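Local coordinates for protein superoxide dismutase (Acidilobus saccharovorans, PDB 4FFK) that probably converts superoxide into molecular oxygen and hydrogen peroxide at a bound iron(III) ion, as other iron superoxide dismutases do, at residues K61-K64 with Y65-Q69; D115-N118 with K119-S123; D207-A210 with R211-K214. All blocks are in the same frame, centred on the assembly; numbering follows the deposited sequence.

Interaction 1. Residues K61-K64 with Y65-Q69; sequences KLEK and YLNGQ
Lys64 O receives Gln69 N at 2.7 Å in the six-residue closure of a Schellman motif, which ends helix 37-66, the first arm of the alpha-hairpin domain. Gly68 makes the turn possible: its positive phi of 85° is comfortable without a side chain, and its N bonds Tyr65 O at 3.1 Å. Further back, the donors still follow helical i to i+4 spacing, with Tyr65 N on Lys61 O, Leu66 N on Leu62 O and Asn67 N on Glu63 O, so each last-turn amide has an acceptor. Leu66 O, at the end of the helix, is taken by Lys126 NZ of another subunit.

Glu63 and Asn67, one turn apart, run across each other at a slant, Glu63 CG 3.4 Å from Asn67 ND2 and their carboxylate and amide planes only 16° apart. Their polar ends look to the N-terminal segment. Glu63 OE1 makes a salt bridge with Arg18 and OE2 accepts Leu16 N, while Asn67 OD1 accepts Val14 N. A long, extended acid suits the first place, reaching a backbone N-H and an arginine; a short amide suits the second, close to the passing backbone. With Asn67 CG set beside its own backbone N (chi1 -69°), the amide folds back over Glu63 O, 3.4 Å from ND2, without bonding it.

Gln69 OE1 comes alongside the Lys64 stem, 3.8 Å from CG. Leucines suit the face turned to another subunit, where Leu62 packs on its Leu130 and Leu66 on its Phe120. The two run alongside each other, with Leu62 CD2 pressed to 3.5 Å from Leu66 CD1.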
loop_
_atom_site.group_PDB
_atom_site.type_symbol
_atom_site.label_atom_id
_atom_site.label_comp_id
_atom_site.label_asym_id
_atom_site.label_seq_id
_atom_site.Cartn_x
_atom_site.Cartn_y
_atom_site.Cartn_z
ATOM N N LYS A 61 -10.151 -4.320 -20.898
ATOM C CA LYS A 61 -9.633 -2.978 -21.200
ATOM C C LYS A 61 -8.333 -3.064 -21.971
ATOM O O LYS A 61 -8.136 -2.319 -22.929
ATOM C CB LYS A 61 -9.401 -2.214 -19.892
ATOM C CG LYS A 61 -10.580 -1.417 -19.421
ATOM C CD LYS A 61 -10.492 -1.166 -17.900
ATOM C CE LYS A 61 -11.888 -0.935 -17.321
ATOM N NZ LYS A 61 -12.193 -1.570 -16.006
ATOM N N LEU A 62 -7.418 -3.958 -21.558
ATOM C CA LEU A 62 -6.163 -4.145 -22.200
ATOM C C LEU A 62 -6.319 -4.551 -23.689
ATOM O O LEU A 62 -5.658 -4.017 -24.613
ATOM C CB LEU A 62 -5.492 -5.318 -21.510
ATOM C CG LEU A 62 -4.124 -5.286 -20.930
ATOM C CD1 LEU A 62 -4.072 -6.225 -19.709
ATOM C CD2 LEU A 62 -3.250 -5.759 -22.053
ATOM N N GLU A 63 -7.136 -5.570 -23.870
ATOM C CA GLU A 63 -7.430 -6.083 -25.192
ATOM C C GLU A 63 -7.982 -5.008 -26.105
ATOM O O GLU A 63 -7.500 -4.871 -27.254
ATOM C CB GLU A 63 -8.457 -7.201 -25.054
ATOM C CG GLU A 63 -8.645 -8.026 -26.279
ATOM C CD GLU A 63 -9.400 -9.276 -25.868
ATOM O OE1 GLU A 63 -10.620 -9.149 -25.648
ATOM O OE2 GLU A 63 -8.755 -10.305 -25.654
ATOM N N LYS A 64 -8.958 -4.258 -25.617
ATOM C CA LYS A 64 -9.657 -3.234 -26.386
ATOM C C LYS A 64 -8.656 -2.129 -26.787
ATOM O O LYS A 64 -8.527 -1.740 -27.967
ATOM C CB LYS A 64 -10.800 -2.631 -25.574
ATOM C CG LYS A 64 -12.093 -3.539 -25.492
ATOM C CD LYS A 64 -13.288 -2.729 -25.093
ATOM C CE LYS A 64 -14.554 -3.468 -25.494
ATOM N NZ LYS A 64 -15.796 -2.731 -25.078
ATOM N N TYR A 65 -7.890 -1.687 -25.797
ATOM C CA TYR A 65 -6.760 -0.832 -26.091
ATOM C C TYR A 65 -5.812 -1.390 -27.158
ATOM O O TYR A 65 -5.503 -0.679 -28.111
ATOM C CB TYR A 65 -5.987 -0.553 -24.812
ATOM C CG TYR A 65 -4.681 0.122 -25.087
ATOM C CD1 TYR A 65 -3.484 -0.599 -25.045
ATOM C CD2 TYR A 65 -4.640 1.489 -25.381
ATOM C CE1 TYR A 65 -2.268 0.030 -25.294
ATOM C CE2 TYR A 65 -3.416 2.121 -25.634
ATOM C CZ TYR A 65 -2.243 1.377 -25.589
ATOM O OH TYR A 65 -1.000 1.978 -25.810
ATOM N N LEU A 66 -5.361 -2.625 -27.009
ATOM C CA LEU A 66 -4.343 -3.221 -27.891
ATOM C C LEU A 66 -4.853 -3.521 -29.295
ATOM O O LEU A 66 -4.064 -3.509 -30.269
ATOM C CB LEU A 66 -3.820 -4.510 -27.313
ATOM C CG LEU A 66 -2.880 -4.327 -26.121
ATOM C CD1 LEU A 66 -2.811 -5.643 -25.482
ATOM C CD2 LEU A 66 -1.532 -3.867 -26.590
ATOM N N ASN A 67 -6.145 -3.782 -29.385
ATOM C CA ASN A 67 -6.781 -4.040 -30.676
ATOM C C ASN A 67 -7.388 -2.767 -31.246
ATOM O O ASN A 67 -8.068 -2.798 -32.273
ATOM C CB ASN A 67 -7.837 -5.138 -30.545
ATOM C CG ASN A 67 -7.230 -6.504 -30.282
ATOM O OD1 ASN A 67 -6.114 -6.818 -30.701
ATOM N ND2 ASN A 67 -7.981 -7.335 -29.591
ATOM N N GLY A 68 -7.160 -1.648 -30.572
ATOM C CA GLY A 68 -7.486 -0.331 -31.112
ATOM C C GLY A 68 -8.897 0.171 -30.915
ATOM O O GLY A 68 -9.256 1.190 -31.491
ATOM N N GLN A 69 -9.694 -0.511 -30.082
ATOM C CA GLN A 69 -11.048 -0.062 -29.753
ATOM C C GLN A 69 -11.093 1.034 -28.687
ATOM O O GLN A 69 -11.990 1.869 -28.686
ATOM C CB GLN A 69 -11.901 -1.234 -29.297
ATOM C CG GLN A 69 -11.890 -2.434 -30.230
ATOM C CD GLN A 69 -12.479 -3.647 -29.544
ATOM O OE1 GLN A 69 -11.749 -4.568 -29.135
ATOM N NE2 GLN A 69 -13.808 -3.644 -29.374
#

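Interaction 2. Residues D115-N118 with K119-S123; sequences DAIN and KFFGS
Asp115 O accepts Lys119 N at 2.8 Å, the first of four i to i+4 bonds that carry helix 111-121 to its end. The Lys119 chain, fully extended, lays its CG 3.8 Å above one face of the Phe120 ring, off toward the rim. Next comes Ala116, whose small CB leaves room for neighbours: Phe120 CE2 lies 4.2 Å from it, and Phe120 CD2 is 3.1 Å from Ala116 O, which also takes Phe120 N. With an alanine in place of Phe120, the ring that packs on Ala116 CB and Leu155 would be gone and a gap would probably open between this helix and strand 155-161, although Phe121 would still touch Leu155.

Ile117 continues the buried face of this helix, which in the C-terminal alpha/beta domain packs against strand 155-161 and helix 124-136. With CG1 beside the backbone N (chi1 -68°), the CG2 branch is left to reach Phe121 CD1 at 4.1 Å, while Ile117 O and CA sit at the edge of that ring. Phe121 also touches Phe127, and Leu66 of another subunit.

Asn118 O takes Gly122 N at 2.8 Å, a bent bond (130°) with the donor above the carbonyl plane. Glycine suits the turn because, at its backbone angles (phi 100°), any CB would jam against Phe121 O. Asn118 OD1 then lies 3.2 Å from CA of Ser123, the N-cap residue whose OG accepts Lys126 N in the next helix.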
loop_
_atom_site.group_PDB
_atom_site.type_symbol
_atom_site.label_atom_id
_atom_site.label_comp_id
_atom_site.label_asym_id
_atom_site.label_seq_id
_atom_site.Cartn_x
_atom_site.Cartn_y
_atom_site.Cartn_z
ATOM N N ASP A 115 8.201 -32.509 7.233
ATOM C CA ASP A 115 9.632 -32.424 7.531
ATOM C C ASP A 115 10.186 -31.028 7.249
ATOM O O ASP A 115 11.008 -30.472 8.007
ATOM C CB ASP A 115 10.374 -33.447 6.676
ATOM C CG ASP A 115 10.150 -34.884 7.156
ATOM O OD1 ASP A 115 9.889 -35.079 8.364
ATOM O OD2 ASP A 115 10.245 -35.780 6.311
ATOM N N ALA A 116 9.747 -30.470 6.131
ATOM C CA ALA A 116 10.169 -29.111 5.781
ATOM C C ALA A 116 9.726 -28.122 6.874
ATOM O O ALA A 116 10.497 -27.278 7.316
ATOM C CB ALA A 116 9.618 -28.752 4.436
ATOM N N ILE A 117 8.499 -28.263 7.367
ATOM C CA ILE A 117 8.030 -27.398 8.459
ATOM C C ILE A 117 8.877 -27.594 9.705
ATOM O O ILE A 117 9.309 -26.652 10.346
ATOM C CB ILE A 117 6.528 -27.636 8.748
ATOM C CG1 ILE A 117 5.710 -27.130 7.534
ATOM C CG2 ILE A 117 6.144 -27.036 10.061
ATOM C CD1 ILE A 117 4.217 -27.515 7.498
ATOM N N ASN A 118 9.128 -28.851 10.074
ATOM C CA ASN A 118 10.032 -29.025 11.193
ATOM C C ASN A 118 11.401 -28.379 10.959
ATOM O O ASN A 118 11.948 -27.732 11.848
ATOM C CB ASN A 118 10.148 -30.509 11.536
ATOM C CG ASN A 118 8.884 -31.045 12.132
ATOM O OD1 ASN A 118 8.153 -30.304 12.792
ATOM N ND2 ASN A 118 8.612 -32.344 11.925
ATOM N N LYS A 119 11.951 -28.554 9.760
ATOM C CA LYS A 119 13.272 -27.993 9.465
ATOM C C LYS A 119 13.300 -26.462 9.593
ATOM O O LYS A 119 14.200 -25.893 10.202
ATOM C CB LYS A 119 13.774 -28.468 8.093
ATOM C CG LYS A 119 15.109 -27.870 7.691
ATOM C CD LYS A 119 15.577 -28.477 6.373
ATOM C CE LYS A 119 16.991 -28.007 6.104
ATOM N NZ LYS A 119 17.453 -28.325 4.729
ATOM N N PHE A 120 12.268 -25.806 9.058
ATOM C CA PHE A 120 12.344 -24.344 8.943
ATOM C C PHE A 120 11.688 -23.599 10.114
ATOM O O PHE A 120 12.005 -22.439 10.373
ATOM C CB PHE A 120 11.856 -23.904 7.564
ATOM C CG PHE A 120 12.624 -24.530 6.446
ATOM C CD1 PHE A 120 14.018 -24.332 6.345
ATOM C CD2 PHE A 120 12.002 -25.325 5.483
ATOM C CE1 PHE A 120 14.743 -24.905 5.305
ATOM C CE2 PHE A 120 12.746 -25.941 4.445
ATOM C CZ PHE A 120 14.116 -25.732 4.369
ATOM N N PHE A 121 10.835 -24.281 10.879
ATOM C CA PHE A 121 10.214 -23.634 12.043
ATOM C C PHE A 121 10.445 -24.373 13.361
ATOM O O PHE A 121 10.002 -23.922 14.431
ATOM C CB PHE A 121 8.710 -23.443 11.828
ATOM C CG PHE A 121 8.385 -22.808 10.519
ATOM C CD1 PHE A 121 8.252 -23.601 9.392
ATOM C CD2 PHE A 121 8.289 -21.412 10.420
ATOM C CE1 PHE A 121 7.965 -23.050 8.139
ATOM C CE2 PHE A 121 8.037 -20.827 9.153
ATOM C CZ PHE A 121 7.850 -21.656 8.038
ATOM N N GLY A 122 11.126 -25.507 13.270
ATOM C CA GLY A 122 11.528 -26.204 14.493
ATOM C C GLY A 122 10.587 -27.345 14.796
ATOM O O GLY A 122 11.035 -28.469 15.100
ATOM N N SER A 123 9.283 -27.058 14.728
ATOM C CA SER A 123 8.231 -28.037 14.998
ATOM C C SER A 123 6.983 -27.565 14.324
ATOM O O SER A 123 6.864 -26.372 14.047
ATOM C CB SER A 123 7.953 -28.136 16.503
ATOM O OG SER A 123 7.573 -26.884 17.035
#

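Interaction 3. Residues D207-A210 with R211-K214; sequences DVEA and RYQK
Arg211 reaches back one turn to Asp207, and its side chain can be followed outward from the helix. CB rests 3.5 Å from Val208 O. CG points away from the backbone N (chi1 -170°), and the bend at chi3 (-57°) turns the guanidinium back along the helix. NE is used by Leu221 O of another subunit. NH1 gives Asp207 OD2 a nearly straight bond of 2.8 Å, with the oxygen in the guanidinium plane; NH2 holds Asp207 OD1 at 2.8 Å, this oxygen standing somewhat out of that plane. The result is a two-pronged, end-on salt bridge with i to i+4 spacing, on helix 205-216 of the C-terminal domain. Both partners are fixed by more than each other: Asn98 ND2 also donates to Asp207 OD2, and NH1 has a weak bond to Leu174 O. Arginine suits this buried place because its long side chain can pack on Leu94 and Leu97 while its three nitrogens serve separate acceptors.

A second polar pair repeats the spacing at Glu209, where OE2 takes Gln213 NE2 at 2.7 Å. That N-H comes in the amide's own plane but 34° out of the carboxylate plane. OE1 accepts Ile113 N near the start of helix 111-121, a setting likely to favour a negative charge. Between the two pairs, the edge of Tyr212 turns to Glu209, CD1 lying 3.9 Å from OE1.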
loop_
_atom_site.group_PDB
_atom_site.type_symbol
_atom_site.label_atom_id
_atom_site.label_comp_id
_atom_site.label_asym_id
_atom_site.label_seq_id
_atom_site.Cartn_x
_atom_site.Cartn_y
_atom_site.Cartn_z
ATOM N N ASP A 207 -2.851 -31.912 -0.303
ATOM C CA ASP A 207 -2.871 -30.844 -1.283
ATOM C C ASP A 207 -1.593 -30.001 -1.154
ATOM O O ASP A 207 -0.922 -29.773 -2.154
ATOM C CB ASP A 207 -4.073 -29.952 -1.099
ATOM C CG ASP A 207 -3.930 -28.673 -1.885
ATOM O OD1 ASP A 207 -4.082 -28.705 -3.105
ATOM O OD2 ASP A 207 -3.559 -27.666 -1.268
ATOM N N VAL A 208 -1.284 -29.558 0.059
ATOM C CA VAL A 208 -0.098 -28.739 0.356
ATOM C C VAL A 208 1.195 -29.497 -0.005
ATOM O O VAL A 208 2.053 -29.034 -0.764
ATOM C CB VAL A 208 -0.037 -28.307 1.841
ATOM C CG1 VAL A 208 1.215 -27.537 2.145
ATOM C CG2 VAL A 208 -1.239 -27.465 2.225
ATOM N N GLU A 209 1.293 -30.717 0.513
ATOM C CA GLU A 209 2.354 -31.618 0.081
ATOM C C GLU A 209 2.527 -31.676 -1.424
ATOM O O GLU A 209 3.644 -31.526 -1.920
ATOM C CB GLU A 209 2.062 -33.040 0.627
ATOM C CG GLU A 209 3.106 -34.087 0.174
ATOM C CD GLU A 209 4.549 -33.790 0.600
ATOM O OE1 GLU A 209 4.827 -32.923 1.462
ATOM O OE2 GLU A 209 5.442 -34.468 0.051
ATOM N N ALA A 210 1.445 -31.895 -2.156
ATOM C CA ALA A 210 1.525 -32.064 -3.611
ATOM C C ALA A 210 2.043 -30.767 -4.229
ATOM O O ALA A 210 2.844 -30.777 -5.166
ATOM C CB ALA A 210 0.174 -32.414 -4.212
ATOM N N ARG A 211 1.572 -29.643 -3.688
ATOM C CA ARG A 211 2.027 -28.350 -4.209
ATOM C C ARG A 211 3.499 -28.158 -3.894
ATOM O O ARG A 211 4.262 -27.697 -4.714
ATOM C CB ARG A 211 1.206 -27.211 -3.618
ATOM C CG ARG A 211 1.479 -25.853 -4.313
ATOM C CD ARG A 211 0.294 -24.852 -4.176
ATOM N NE ARG A 211 -0.979 -25.378 -4.698
ATOM C CZ ARG A 211 -1.886 -26.013 -3.934
ATOM N NH1 ARG A 211 -1.658 -26.197 -2.630
ATOM N NH2 ARG A 211 -2.997 -26.463 -4.468
ATOM N N TYR A 212 3.895 -28.539 -2.699
ATOM C CA TYR A 212 5.247 -28.400 -2.283
ATOM C C TYR A 212 6.159 -29.285 -3.131
ATOM O O TYR A 212 7.247 -28.861 -3.494
ATOM C CB TYR A 212 5.344 -28.745 -0.822
ATOM C CG TYR A 212 6.716 -28.809 -0.269
ATOM C CD1 TYR A 212 7.164 -29.955 0.365
ATOM C CD2 TYR A 212 7.582 -27.728 -0.353
ATOM C CE1 TYR A 212 8.436 -30.011 0.900
ATOM C CE2 TYR A 212 8.820 -27.767 0.167
ATOM C CZ TYR A 212 9.253 -28.923 0.792
ATOM O OH TYR A 212 10.494 -28.944 1.307
ATOM N N GLN A 213 5.688 -30.497 -3.463
ATOM C CA GLN A 213 6.463 -31.362 -4.367
ATOM C C GLN A 213 6.689 -30.677 -5.707
ATOM O O GLN A 213 7.832 -30.638 -6.165
ATOM C CB GLN A 213 5.826 -32.752 -4.547
ATOM C CG GLN A 213 5.901 -33.601 -3.283
ATOM C CD GLN A 213 7.322 -33.972 -2.892
ATOM O OE1 GLN A 213 8.235 -33.948 -3.709
ATOM N NE2 GLN A 213 7.516 -34.309 -1.626
ATOM N N LYS A 214 5.609 -30.163 -6.306
ATOM C CA LYS A 214 5.671 -29.352 -7.535
ATOM C C LYS A 214 6.631 -28.181 -7.391
ATOM O O LYS A 214 7.434 -27.926 -8.292
ATOM C CB LYS A 214 4.307 -28.805 -7.935
ATOM C CG LYS A 214 3.474 -29.662 -8.844
ATOM C CD LYS A 214 2.329 -30.280 -8.078
ATOM C CE LYS A 214 0.993 -29.664 -8.430
ATOM N NZ LYS A 214 0.516 -30.221 -9.709
#

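Overall arrangement
The three contacts follow one another along the chain, each a local contact within its own helix or at its end. Interaction 1 ends helix 37-66 in the alpha-hairpin domain, its centre about 48 Å from that of interaction 2 and about 38 Å from that of interaction 3. Interactions 2 and 3, about 16 Å apart between centres, lie in helices 111-121 and 205-216 and meet where Tyr212 OH packs 3.3 Å from Ala116 CB. All three also touch another subunit. Distant within one chain, interactions 1 and 2 come together between chains, with Leu66 of one subunit against Phe120 and Phe121 of another, so these helix ends help build the four-chain assembly.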